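Aminoglycoside phosphotransferase (Alicyclobacillus acidocaldarius subsp. acidocaldarius, PDB 4PDY) probably transfers a phosphate group to a substrate not yet known, through a protein-kinase-like fold of the aminoglycoside phosphotransferase type. Local coordinates at residues D153-F158 / L202-D207; P251-M256 / R293-I298. One frame throughout, in Å; residues are numbered along the deposited sequence. Where two conformers were deposited one is given.

Contact 1 (D153-F158 / L202-D207); sequences DVFGLF and LFEDRD
In the helical part of this kinase-like fold, the first turn of helix 154-173 packs on the last turn of helix 189-203, with Phe203 as the central side chain. Val154 and Phe158 come to the Phe203 ring from the same side. Val154 reaches it with both methyls, CG1 standing 3.7 Å from Phe203 CE1. Phe158 comes to the CE2-CZ side, with its CD2 3.6 Å from Phe203 CZ. The two phenyl planes differ by only 18°, but they are slid apart with centroids 5.3 Å from each other, an offset pair with little overlap. Further out, Phe155 turns its ring edge to the base of the same residue, CD1 being 3.7 Å from Phe203 CB in the ring plane. A chi1 of 173° sets Phe155 CG anti to its backbone N and brings the ring to Glu204. Asp153 is the N-cap, its OD1 accepting from Gly156 N at 3.0 Å, from above the carboxylate plane. Phe158 also meets Phe301 and makes a cation-pi contact with Arg161, while Phe203 touches Ala297 and Ile298. At the more open margin, the extended Glu204 chain sets OE2 3.4 Å from Phe155 CZ, carboxylate and ring planes 24° apart.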
ATOM      1  N   ASP A 153      -9.809  10.178   8.072  1.00 42.63           N
ATOM      2  CA  ASP A 153      -9.661  10.475   9.482  1.00 32.35           C
ATOM      3  C   ASP A 153      -8.523   9.615  10.050  1.00 28.28           C
ATOM      4  O   ASP A 153      -8.753   8.629  10.765  1.00 26.58           O
ATOM      5  CB  ASP A 153     -10.983  10.201  10.205  1.00 28.67           C
ATOM      6  CG  ASP A 153     -10.874  10.382  11.705  1.00 33.91           C
ATOM      7  OD1 ASP A 153      -9.966  11.125  12.147  1.00 36.02           O
ATOM      8  OD2 ASP A 153     -11.687   9.766  12.432  1.00 37.70           O
ATOM      9  N   VAL A 154      -7.292   9.994   9.714  1.00 27.43           N
ATOM     10  CA  VAL A 154      -6.130   9.213  10.127  1.00 25.49           C
ATOM     11  C   VAL A 154      -5.950   9.263  11.655  1.00 20.30           C
ATOM     12  O   VAL A 154      -5.618   8.255  12.264  1.00 22.35           O
ATOM     13  CB  VAL A 154      -4.846   9.600   9.338  1.00 29.87           C
ATOM     14  CG1 VAL A 154      -4.340  10.988   9.711  1.00 33.72           C
ATOM     15  CG2 VAL A 154      -3.744   8.580   9.555  1.00 28.16           C
ATOM     16  N   PHE A 155      -6.171  10.419  12.290  1.00 21.12           N
ATOM     17  CA  PHE A 155      -6.081  10.470  13.749  1.00 21.16           C
ATOM     18  C   PHE A 155      -7.026   9.444  14.399  1.00 19.75           C
ATOM     19  O   PHE A 155      -6.618   8.687  15.270  1.00 18.81           O
ATOM     20  CB  PHE A 155      -6.363  11.871  14.309  1.00 19.34           C
ATOM     21  CG  PHE A 155      -6.429  11.902  15.813  1.00 19.80           C
ATOM     22  CD1 PHE A 155      -5.263  11.968  16.571  1.00 21.45           C
ATOM     23  CD2 PHE A 155      -7.652  11.844  16.475  1.00 21.63           C
ATOM     24  CE1 PHE A 155      -5.317  11.993  17.952  1.00 22.71           C
ATOM     25  CE2 PHE A 155      -7.699  11.830  17.857  1.00 22.22           C
ATOM     26  CZ  PHE A 155      -6.537  11.904  18.597  1.00 21.51           C
ATOM     27  N   GLY A 156      -8.289   9.439  13.985  1.00 19.72           N
ATOM     28  CA  GLY A 156      -9.291   8.564  14.607  1.00 19.35           C
ATOM     29  C   GLY A 156      -8.944   7.098  14.430  1.00 18.20           C
ATOM     30  O   GLY A 156      -9.177   6.290  15.321  1.00 18.95           O
ATOM     31  N   LEU A 157      -8.401   6.761  13.269  1.00 19.29           N
ATOM     32  CA  LEU A 157      -7.989   5.393  12.983  1.00 18.30           C
ATOM     33  C   LEU A 157      -6.921   4.932  13.975  1.00 15.39           C
ATOM     34  O   LEU A 157      -7.038   3.882  14.607  1.00 15.98           O
ATOM     35  CB  LEU A 157      -7.459   5.323  11.552  1.00 19.72           C
ATOM     36  CG  LEU A 157      -6.903   3.999  11.044  1.00 21.89           C
ATOM     37  CD1 LEU A 157      -8.012   2.972  10.830  1.00 24.96           C
ATOM     38  CD2 LEU A 157      -6.157   4.264   9.745  1.00 24.50           C
ATOM     39  N   PHE A 158      -5.894   5.755  14.149  1.00 14.56           N
ATOM     40  CA  PHE A 158      -4.817   5.413  15.050  1.00 13.90           C
ATOM     41  C   PHE A 158      -5.226   5.502  16.526  1.00 12.80           C
ATOM     42  O   PHE A 158      -4.764   4.694  17.342  1.00 13.33           O
ATOM     43  CB  PHE A 158      -3.558   6.210  14.718  1.00 13.35           C
ATOM     44  CG  PHE A 158      -2.814   5.665  13.507  1.00 15.81           C
ATOM     45  CD1 PHE A 158      -2.125   4.464  13.581  1.00 15.84           C
ATOM     46  CD2 PHE A 158      -2.849   6.317  12.292  1.00 16.76           C
ATOM     47  CE1 PHE A 158      -1.457   3.942  12.480  1.00 16.65           C
ATOM     48  CE2 PHE A 158      -2.186   5.807  11.185  1.00 17.75           C
ATOM     49  CZ  PHE A 158      -1.485   4.629  11.285  1.00 19.48           C
ATOM     50  N   LEU A 202       1.873  13.698  17.583  1.00 16.37           N
ATOM     51  CA  LEU A 202       2.230  14.261  16.281  1.00 16.45           C
ATOM     52  C   LEU A 202       1.010  14.517  15.419  1.00 15.21           C
ATOM     53  O   LEU A 202       0.918  15.551  14.761  1.00 18.19           O
ATOM     54  CB  LEU A 202       3.210  13.368  15.520  1.00 19.47           C
ATOM     55  CG  LEU A 202       4.668  13.476  15.962  1.00 22.14           C
ATOM     56  CD1 LEU A 202       5.451  12.327  15.357  1.00 22.21           C
ATOM     57  CD2 LEU A 202       5.276  14.803  15.550  1.00 27.18           C
ATOM     58  N   PHE A 203       0.055  13.597  15.435  1.00 14.27           N
ATOM     59  CA  PHE A 203      -1.192  13.803  14.697  1.00 16.70           C
ATOM     60  C   PHE A 203      -1.989  15.023  15.188  1.00 18.31           C
ATOM     61  O   PHE A 203      -2.745  15.591  14.418  1.00 20.55           O
ATOM     62  CB  PHE A 203      -2.085  12.558  14.744  1.00 16.67           C
ATOM     63  CG  PHE A 203      -1.643  11.433  13.828  1.00 16.48           C
ATOM     64  CD1 PHE A 203      -1.595  11.594  12.440  1.00 16.72           C
ATOM     65  CD2 PHE A 203      -1.324  10.205  14.364  1.00 15.12           C
ATOM     66  CE1 PHE A 203      -1.208  10.543  11.613  1.00 17.03           C
ATOM     67  CE2 PHE A 203      -0.933   9.159  13.540  1.00 15.34           C
ATOM     68  CZ  PHE A 203      -0.878   9.334  12.172  1.00 19.39           C
ATOM     69  N   GLU A 204      -1.805  15.396  16.460  1.00 15.74           N
ATOM     70  CA  GLU A 204      -2.465  16.568  17.086  1.00 15.64           C
ATOM     71  C   GLU A 204      -1.702  17.879  16.886  1.00 16.84           C
ATOM     72  O   GLU A 204      -2.210  18.941  17.233  1.00 20.15           O
ATOM     73  CB  GLU A 204      -2.688  16.279  18.572  1.00 17.10           C
ATOM     74  CG  GLU A 204      -3.666  15.135  18.785  1.00 18.93           C
ATOM     75  CD  GLU A 204      -3.931  14.822  20.237  1.00 25.17           C
ATOM     76  OE1 GLU A 204      -3.072  15.126  21.089  1.00 29.23           O
ATOM     77  OE2 GLU A 204      -5.006  14.252  20.527  1.00 33.34           O
ATOM     78  N   ASP A 205      -0.509  17.817  16.305  1.00 16.03           N
ATOM     79  CA  ASP A 205       0.271  19.009  16.039  1.00 16.70           C
ATOM     80  C   ASP A 205      -0.324  19.799  14.882  1.00 15.66           C
ATOM     81  O   ASP A 205      -0.703  19.249  13.840  1.00 16.66           O
ATOM     82  CB  ASP A 205       1.746  18.671  15.747  1.00 19.24           C
ATOM     83  CG  ASP A 205       2.531  18.268  17.004  1.00 25.83           C
ATOM     84  OD1 ASP A 205       2.125  18.653  18.131  1.00 30.68           O
ATOM     85  OD2 ASP A 205       3.573  17.568  16.866  1.00 31.66           O
ATOM     86  N   ARG A 206      -0.377  21.110  15.053  1.00 19.65           N
ATOM     87  CA  ARG A 206      -1.060  21.960  14.091  1.00 20.86           C
ATOM     88  C   ARG A 206      -0.431  21.920  12.688  1.00 21.16           C
ATOM     89  O   ARG A 206      -1.127  21.994  11.672  1.00 21.54           O
ATOM     90  CB  ARG A 206      -1.152  23.386  14.671  1.00 25.17           C
ATOM     91  CG  ARG A 206       0.200  24.042  14.931  1.00 31.22           C
ATOM     92  CD  ARG A 206       0.182  24.982  16.138  1.00 37.23           C
ATOM     93  NE  ARG A 206       1.128  26.086  15.999  1.00 44.03           N
ATOM     94  CZ  ARG A 206       1.015  27.101  15.140  1.00 42.02           C
ATOM     95  NH1 ARG A 206      -0.014  27.183  14.299  1.00 39.91           N
ATOM     96  NH2 ARG A 206       1.947  28.050  15.120  1.00 43.71           N
ATOM     97  N   ASP A 207       0.879  21.742  12.625  1.00 19.72           N
ATOM     98  CA  ASP A 207       1.558  21.669  11.327  1.00 19.04           C
ATOM     99  C   ASP A 207       1.201  20.401  10.520  1.00 17.60           C
ATOM    100  O   ASP A 207       1.017  20.474   9.314  1.00 17.32           O
ATOM    101  CB  ASP A 207       3.074  21.834  11.472  1.00 23.13           C
ATOM    102  CG  ASP A 207       3.740  20.686  12.200  1.00 25.15           C
ATOM    103  OD1 ASP A 207       3.354  20.378  13.354  1.00 32.12           O
ATOM    104  OD2 ASP A 207       4.683  20.092  11.618  1.00 32.26           O
TER

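Contact 2 (P251-M256 / R293-I298); sequences PRALDM and RAVEAI
Ala253 and Val295 face each other where helix 252-266 meets helix 289-300, in the helical C-terminal part of the kinase-like fold; neither segment lines the histidine pocket. Their CA atoms are 5.5 Å apart. Both CB atoms point to the opposite helix, and Ala253 CB lies 3.9 Å from Val295 CG2. In one of its two conformers Met256, a selenomethionine, brings SE to 3.9 Å from that same Val295 CG2, the two side chains crossing at about a right angle. Val295 has chi1 168°, which places CG1 anti to the backbone N and leaves CG2 beside that nitrogen as the branch that does the touching. Ala253 CB also meets Ala294 CB at 4.0 Å, methyl against methyl. Ile298 extends CD1 to Leu254 CD2, 4.0 Å away, again with the side chains nearly perpendicular. Leu254 starts off away from the partner helix, and its branched end comes back to the contact. The short segments cross at -49°, axes 9.1 Å apart at closest approach. Around this core Arg252 forms a salt bridge with Glu291, and Asp255 accepts from the backbone N atoms of His223 and Leu224. The side chains that meet are apolar, and the carbonyl Ala253 O touches Ile298 CD1 without a hydrogen bond, so in this buried contact the helices are joined by dispersion and the exclusion of water, with polar bonding left to their flanks.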
ATOM      1  N   PRO A 251      -3.707  12.399   1.049  1.00 12.00           N
ATOM      2  CA  PRO A 251      -2.429  13.062   1.221  1.00 12.27           C
ATOM      3  C   PRO A 251      -1.275  12.158   0.815  1.00 11.31           C
ATOM      4  O   PRO A 251      -1.272  10.979   1.144  1.00 11.36           O
ATOM      5  CB  PRO A 251      -2.394  13.369   2.717  1.00 13.56           C
ATOM      6  CG  PRO A 251      -3.830  13.500   3.105  1.00 16.37           C
ATOM      7  CD  PRO A 251      -4.511  12.432   2.283  1.00 13.80           C
ATOM      8  N   ARG A 252      -0.290  12.757   0.160  1.00 11.07           N
ATOM      9  CA  ARG A 252       0.881  12.046  -0.315  1.00 10.41           C
ATOM     10  C   ARG A 252       1.598  11.268   0.782  1.00 11.34           C
ATOM     11  O   ARG A 252       2.158  10.191   0.537  1.00 12.33           O
ATOM     12  CB  ARG A 252       1.821  13.017  -1.021  1.00 11.87           C
ATOM     13  CG  ARG A 252       2.926  12.340  -1.789  1.00 12.05           C
ATOM     14  CD  ARG A 252       3.689  13.280  -2.686  1.00 11.85           C
ATOM     15  NE  ARG A 252       4.595  14.142  -1.915  1.00 11.91           N
ATOM     16  CZ  ARG A 252       5.726  14.663  -2.382  1.00 12.50           C
ATOM     17  NH1 ARG A 252       6.118  14.420  -3.637  1.00 11.57           N
ATOM     18  NH2 ARG A 252       6.497  15.402  -1.592  1.00 13.97           N
ATOM     19  N   ALA A 253       1.586  11.782   2.001  1.00 11.40           N
ATOM     20  CA  ALA A 253       2.202  11.119   3.126  1.00  9.97           C
ATOM     21  C   ALA A 253       1.720   9.680   3.336  1.00 10.85           C
ATOM     22  O   ALA A 253       2.450   8.856   3.911  1.00 11.71           O
ATOM     23  CB  ALA A 253       1.957  11.940   4.402  1.00 11.10           C
ATOM     24  N   LEU A 254       0.484   9.379   2.941  1.00 11.35           N
ATOM     25  CA  LEU A 254      -0.008   8.010   3.111  1.00 11.66           C
ATOM     26  C   LEU A 254       0.779   7.001   2.271  1.00 11.49           C
ATOM     27  O   LEU A 254       1.255   6.017   2.813  1.00 10.96           O
ATOM     28  CB  LEU A 254      -1.481   7.907   2.797  1.00 12.98           C
ATOM     29  CG  LEU A 254      -2.440   8.584   3.789  1.00 17.36           C
ATOM     30  CD1 LEU A 254      -3.878   8.363   3.363  1.00 18.88           C
ATOM     31  CD2 LEU A 254      -2.224   8.084   5.208  1.00 22.61           C
ATOM     32  N   ASP A 255       0.953   7.278   0.986  1.00 10.34           N
ATOM     33  CA  ASP A 255       1.742   6.384   0.153  1.00 11.00           C
ATOM     34  C   ASP A 255       3.193   6.373   0.636  1.00 11.18           C
ATOM     35  O   ASP A 255       3.832   5.319   0.674  1.00 10.64           O
ATOM     36  CB  ASP A 255       1.673   6.808  -1.319  1.00 11.69           C
ATOM     37  CG  ASP A 255       0.503   6.167  -2.116  1.00 11.28           C
ATOM     38  OD1 ASP A 255      -0.221   5.259  -1.625  1.00 12.00           O
ATOM     39  OD2 ASP A 255       0.303   6.643  -3.268  1.00 11.02           O
HETATM   40  N   MSE A 256       3.726   7.537   1.003  0.50 10.17           N
HETATM   41  CA  MSE A 256       5.111   7.602   1.437  0.50 10.29           C
HETATM   42  C   MSE A 256       5.353   6.781   2.684  0.50  9.86           C
HETATM   43  O   MSE A 256       6.309   6.003   2.751  0.50 10.17           O
HETATM   44  CB  MSE A 256       5.516   9.064   1.598  0.50  9.89           C
HETATM   45  CG  MSE A 256       7.027   9.201   1.639  0.50 10.22           C
HETATM   46 SE   MSE A 256       7.527  11.061   1.955  0.50 12.89          SE
HETATM   47  CE  MSE A 256       6.510  12.129   0.653  0.50 12.28           C
ATOM     48  N   ARG A 293       6.720  15.409   8.986  1.00 11.86           N
ATOM     49  CA  ARG A 293       6.151  15.166  10.319  1.00 13.29           C
ATOM     50  C   ARG A 293       4.914  14.273  10.264  1.00 10.69           C
ATOM     51  O   ARG A 293       4.708  13.454  11.152  1.00 12.39           O
ATOM     52  CB  ARG A 293       5.865  16.484  11.037  1.00 15.05           C
ATOM     53  CG  ARG A 293       7.110  17.340  11.127  1.00 18.38           C
ATOM     54  CD  ARG A 293       7.503  17.718  12.521  1.00 24.08           C
ATOM     55  NE  ARG A 293       6.425  18.368  13.245  1.00 22.36           N
ATOM     56  CZ  ARG A 293       6.264  18.292  14.560  1.00 27.49           C
ATOM     57  NH1 ARG A 293       5.237  18.906  15.121  1.00 27.95           N
ATOM     58  NH2 ARG A 293       7.124  17.611  15.319  1.00 28.91           N
ATOM     59  N   ALA A 294       4.087  14.444   9.233  1.00 11.62           N
ATOM     60  CA  ALA A 294       2.953  13.541   9.028  1.00 12.51           C
ATOM     61  C   ALA A 294       3.419  12.092   8.813  1.00 11.26           C
ATOM     62  O   ALA A 294       2.847  11.160   9.360  1.00 12.86           O
ATOM     63  CB  ALA A 294       2.110  13.998   7.857  1.00 12.44           C
ATOM     64  N   VAL A 295       4.465  11.916   8.003  1.00 10.88           N
ATOM     65  CA  VAL A 295       5.049  10.597   7.788  1.00 10.49           C
ATOM     66  C   VAL A 295       5.589  10.047   9.117  1.00 10.88           C
ATOM     67  O   VAL A 295       5.363   8.891   9.441  1.00 12.60           O
ATOM     68  CB  VAL A 295       6.159  10.657   6.714  1.00 12.03           C
ATOM     69  CG1 VAL A 295       6.950   9.363   6.699  1.00 12.59           C
ATOM     70  CG2 VAL A 295       5.573  10.932   5.341  1.00 11.48           C
ATOM     71  N   GLU A 296       6.273  10.889   9.910  1.00 11.52           N
ATOM     72  CA  GLU A 296       6.750  10.426  11.196  1.00 11.67           C
ATOM     73  C   GLU A 296       5.608   9.981  12.123  1.00 12.36           C
ATOM     74  O   GLU A 296       5.750   9.002  12.862  1.00 13.45           O
ATOM     75  CB  GLU A 296       7.517  11.531  11.910  1.00 13.03           C
ATOM     76  CG  GLU A 296       8.855  11.877  11.281  1.00 15.44           C
ATOM     77  CD  GLU A 296       9.569  12.950  12.077  1.00 18.38           C
ATOM     78  OE1 GLU A 296       9.146  14.132  12.036  1.00 22.89           O
ATOM     79  OE2 GLU A 296      10.543  12.591  12.759  1.00 21.20           O
ATOM     80  N   ALA A 297       4.497  10.716  12.109  1.00 12.03           N
ATOM     81  CA  ALA A 297       3.353  10.353  12.943  1.00 13.84           C
ATOM     82  C   ALA A 297       2.879   8.934  12.630  1.00 13.01           C
ATOM     83  O   ALA A 297       2.607   8.110  13.524  1.00 13.48           O
ATOM     84  CB  ALA A 297       2.200  11.328  12.731  1.00 14.62           C
ATOM     85  N   ILE A 298       2.818   8.641  11.334  1.00 12.38           N
ATOM     86  CA  ILE A 298       2.364   7.335  10.908  1.00 11.54           C
ATOM     87  C   ILE A 298       3.402   6.263  11.285  1.00 11.79           C
ATOM     88  O   ILE A 298       3.050   5.245  11.875  1.00 12.50           O
ATOM     89  CB  ILE A 298       2.079   7.322   9.391  1.00 12.22           C
ATOM     90  CG1 ILE A 298       0.889   8.210   9.050  1.00 13.48           C
ATOM     91  CG2 ILE A 298       1.785   5.906   8.897  1.00 12.79           C
ATOM     92  CD1 ILE A 298       0.866   8.675   7.619  1.00 16.24           C
TER

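After the strand-rich N-terminal part and helix 121-137, the chain reaches helix 154-173, and contact 1 brings it against helix 189-203, closing a mostly helical loop of 43 residues. The chain then runs through helix 206-218 and short strands to helix 252-266. Contact 2 joins this helix to helix 289-300, closing a second loop of 36 residues. The loops follow in series, neither nesting nor crossing, yet their centres are about 11 Å apart. Arg293 bridges them with salt bridges to Asp205 and Asp207, and Leu202 packs on Ala297. Helix 289-300 thus ties the two contacts into one helical bundle, on the same side of the chain's centre.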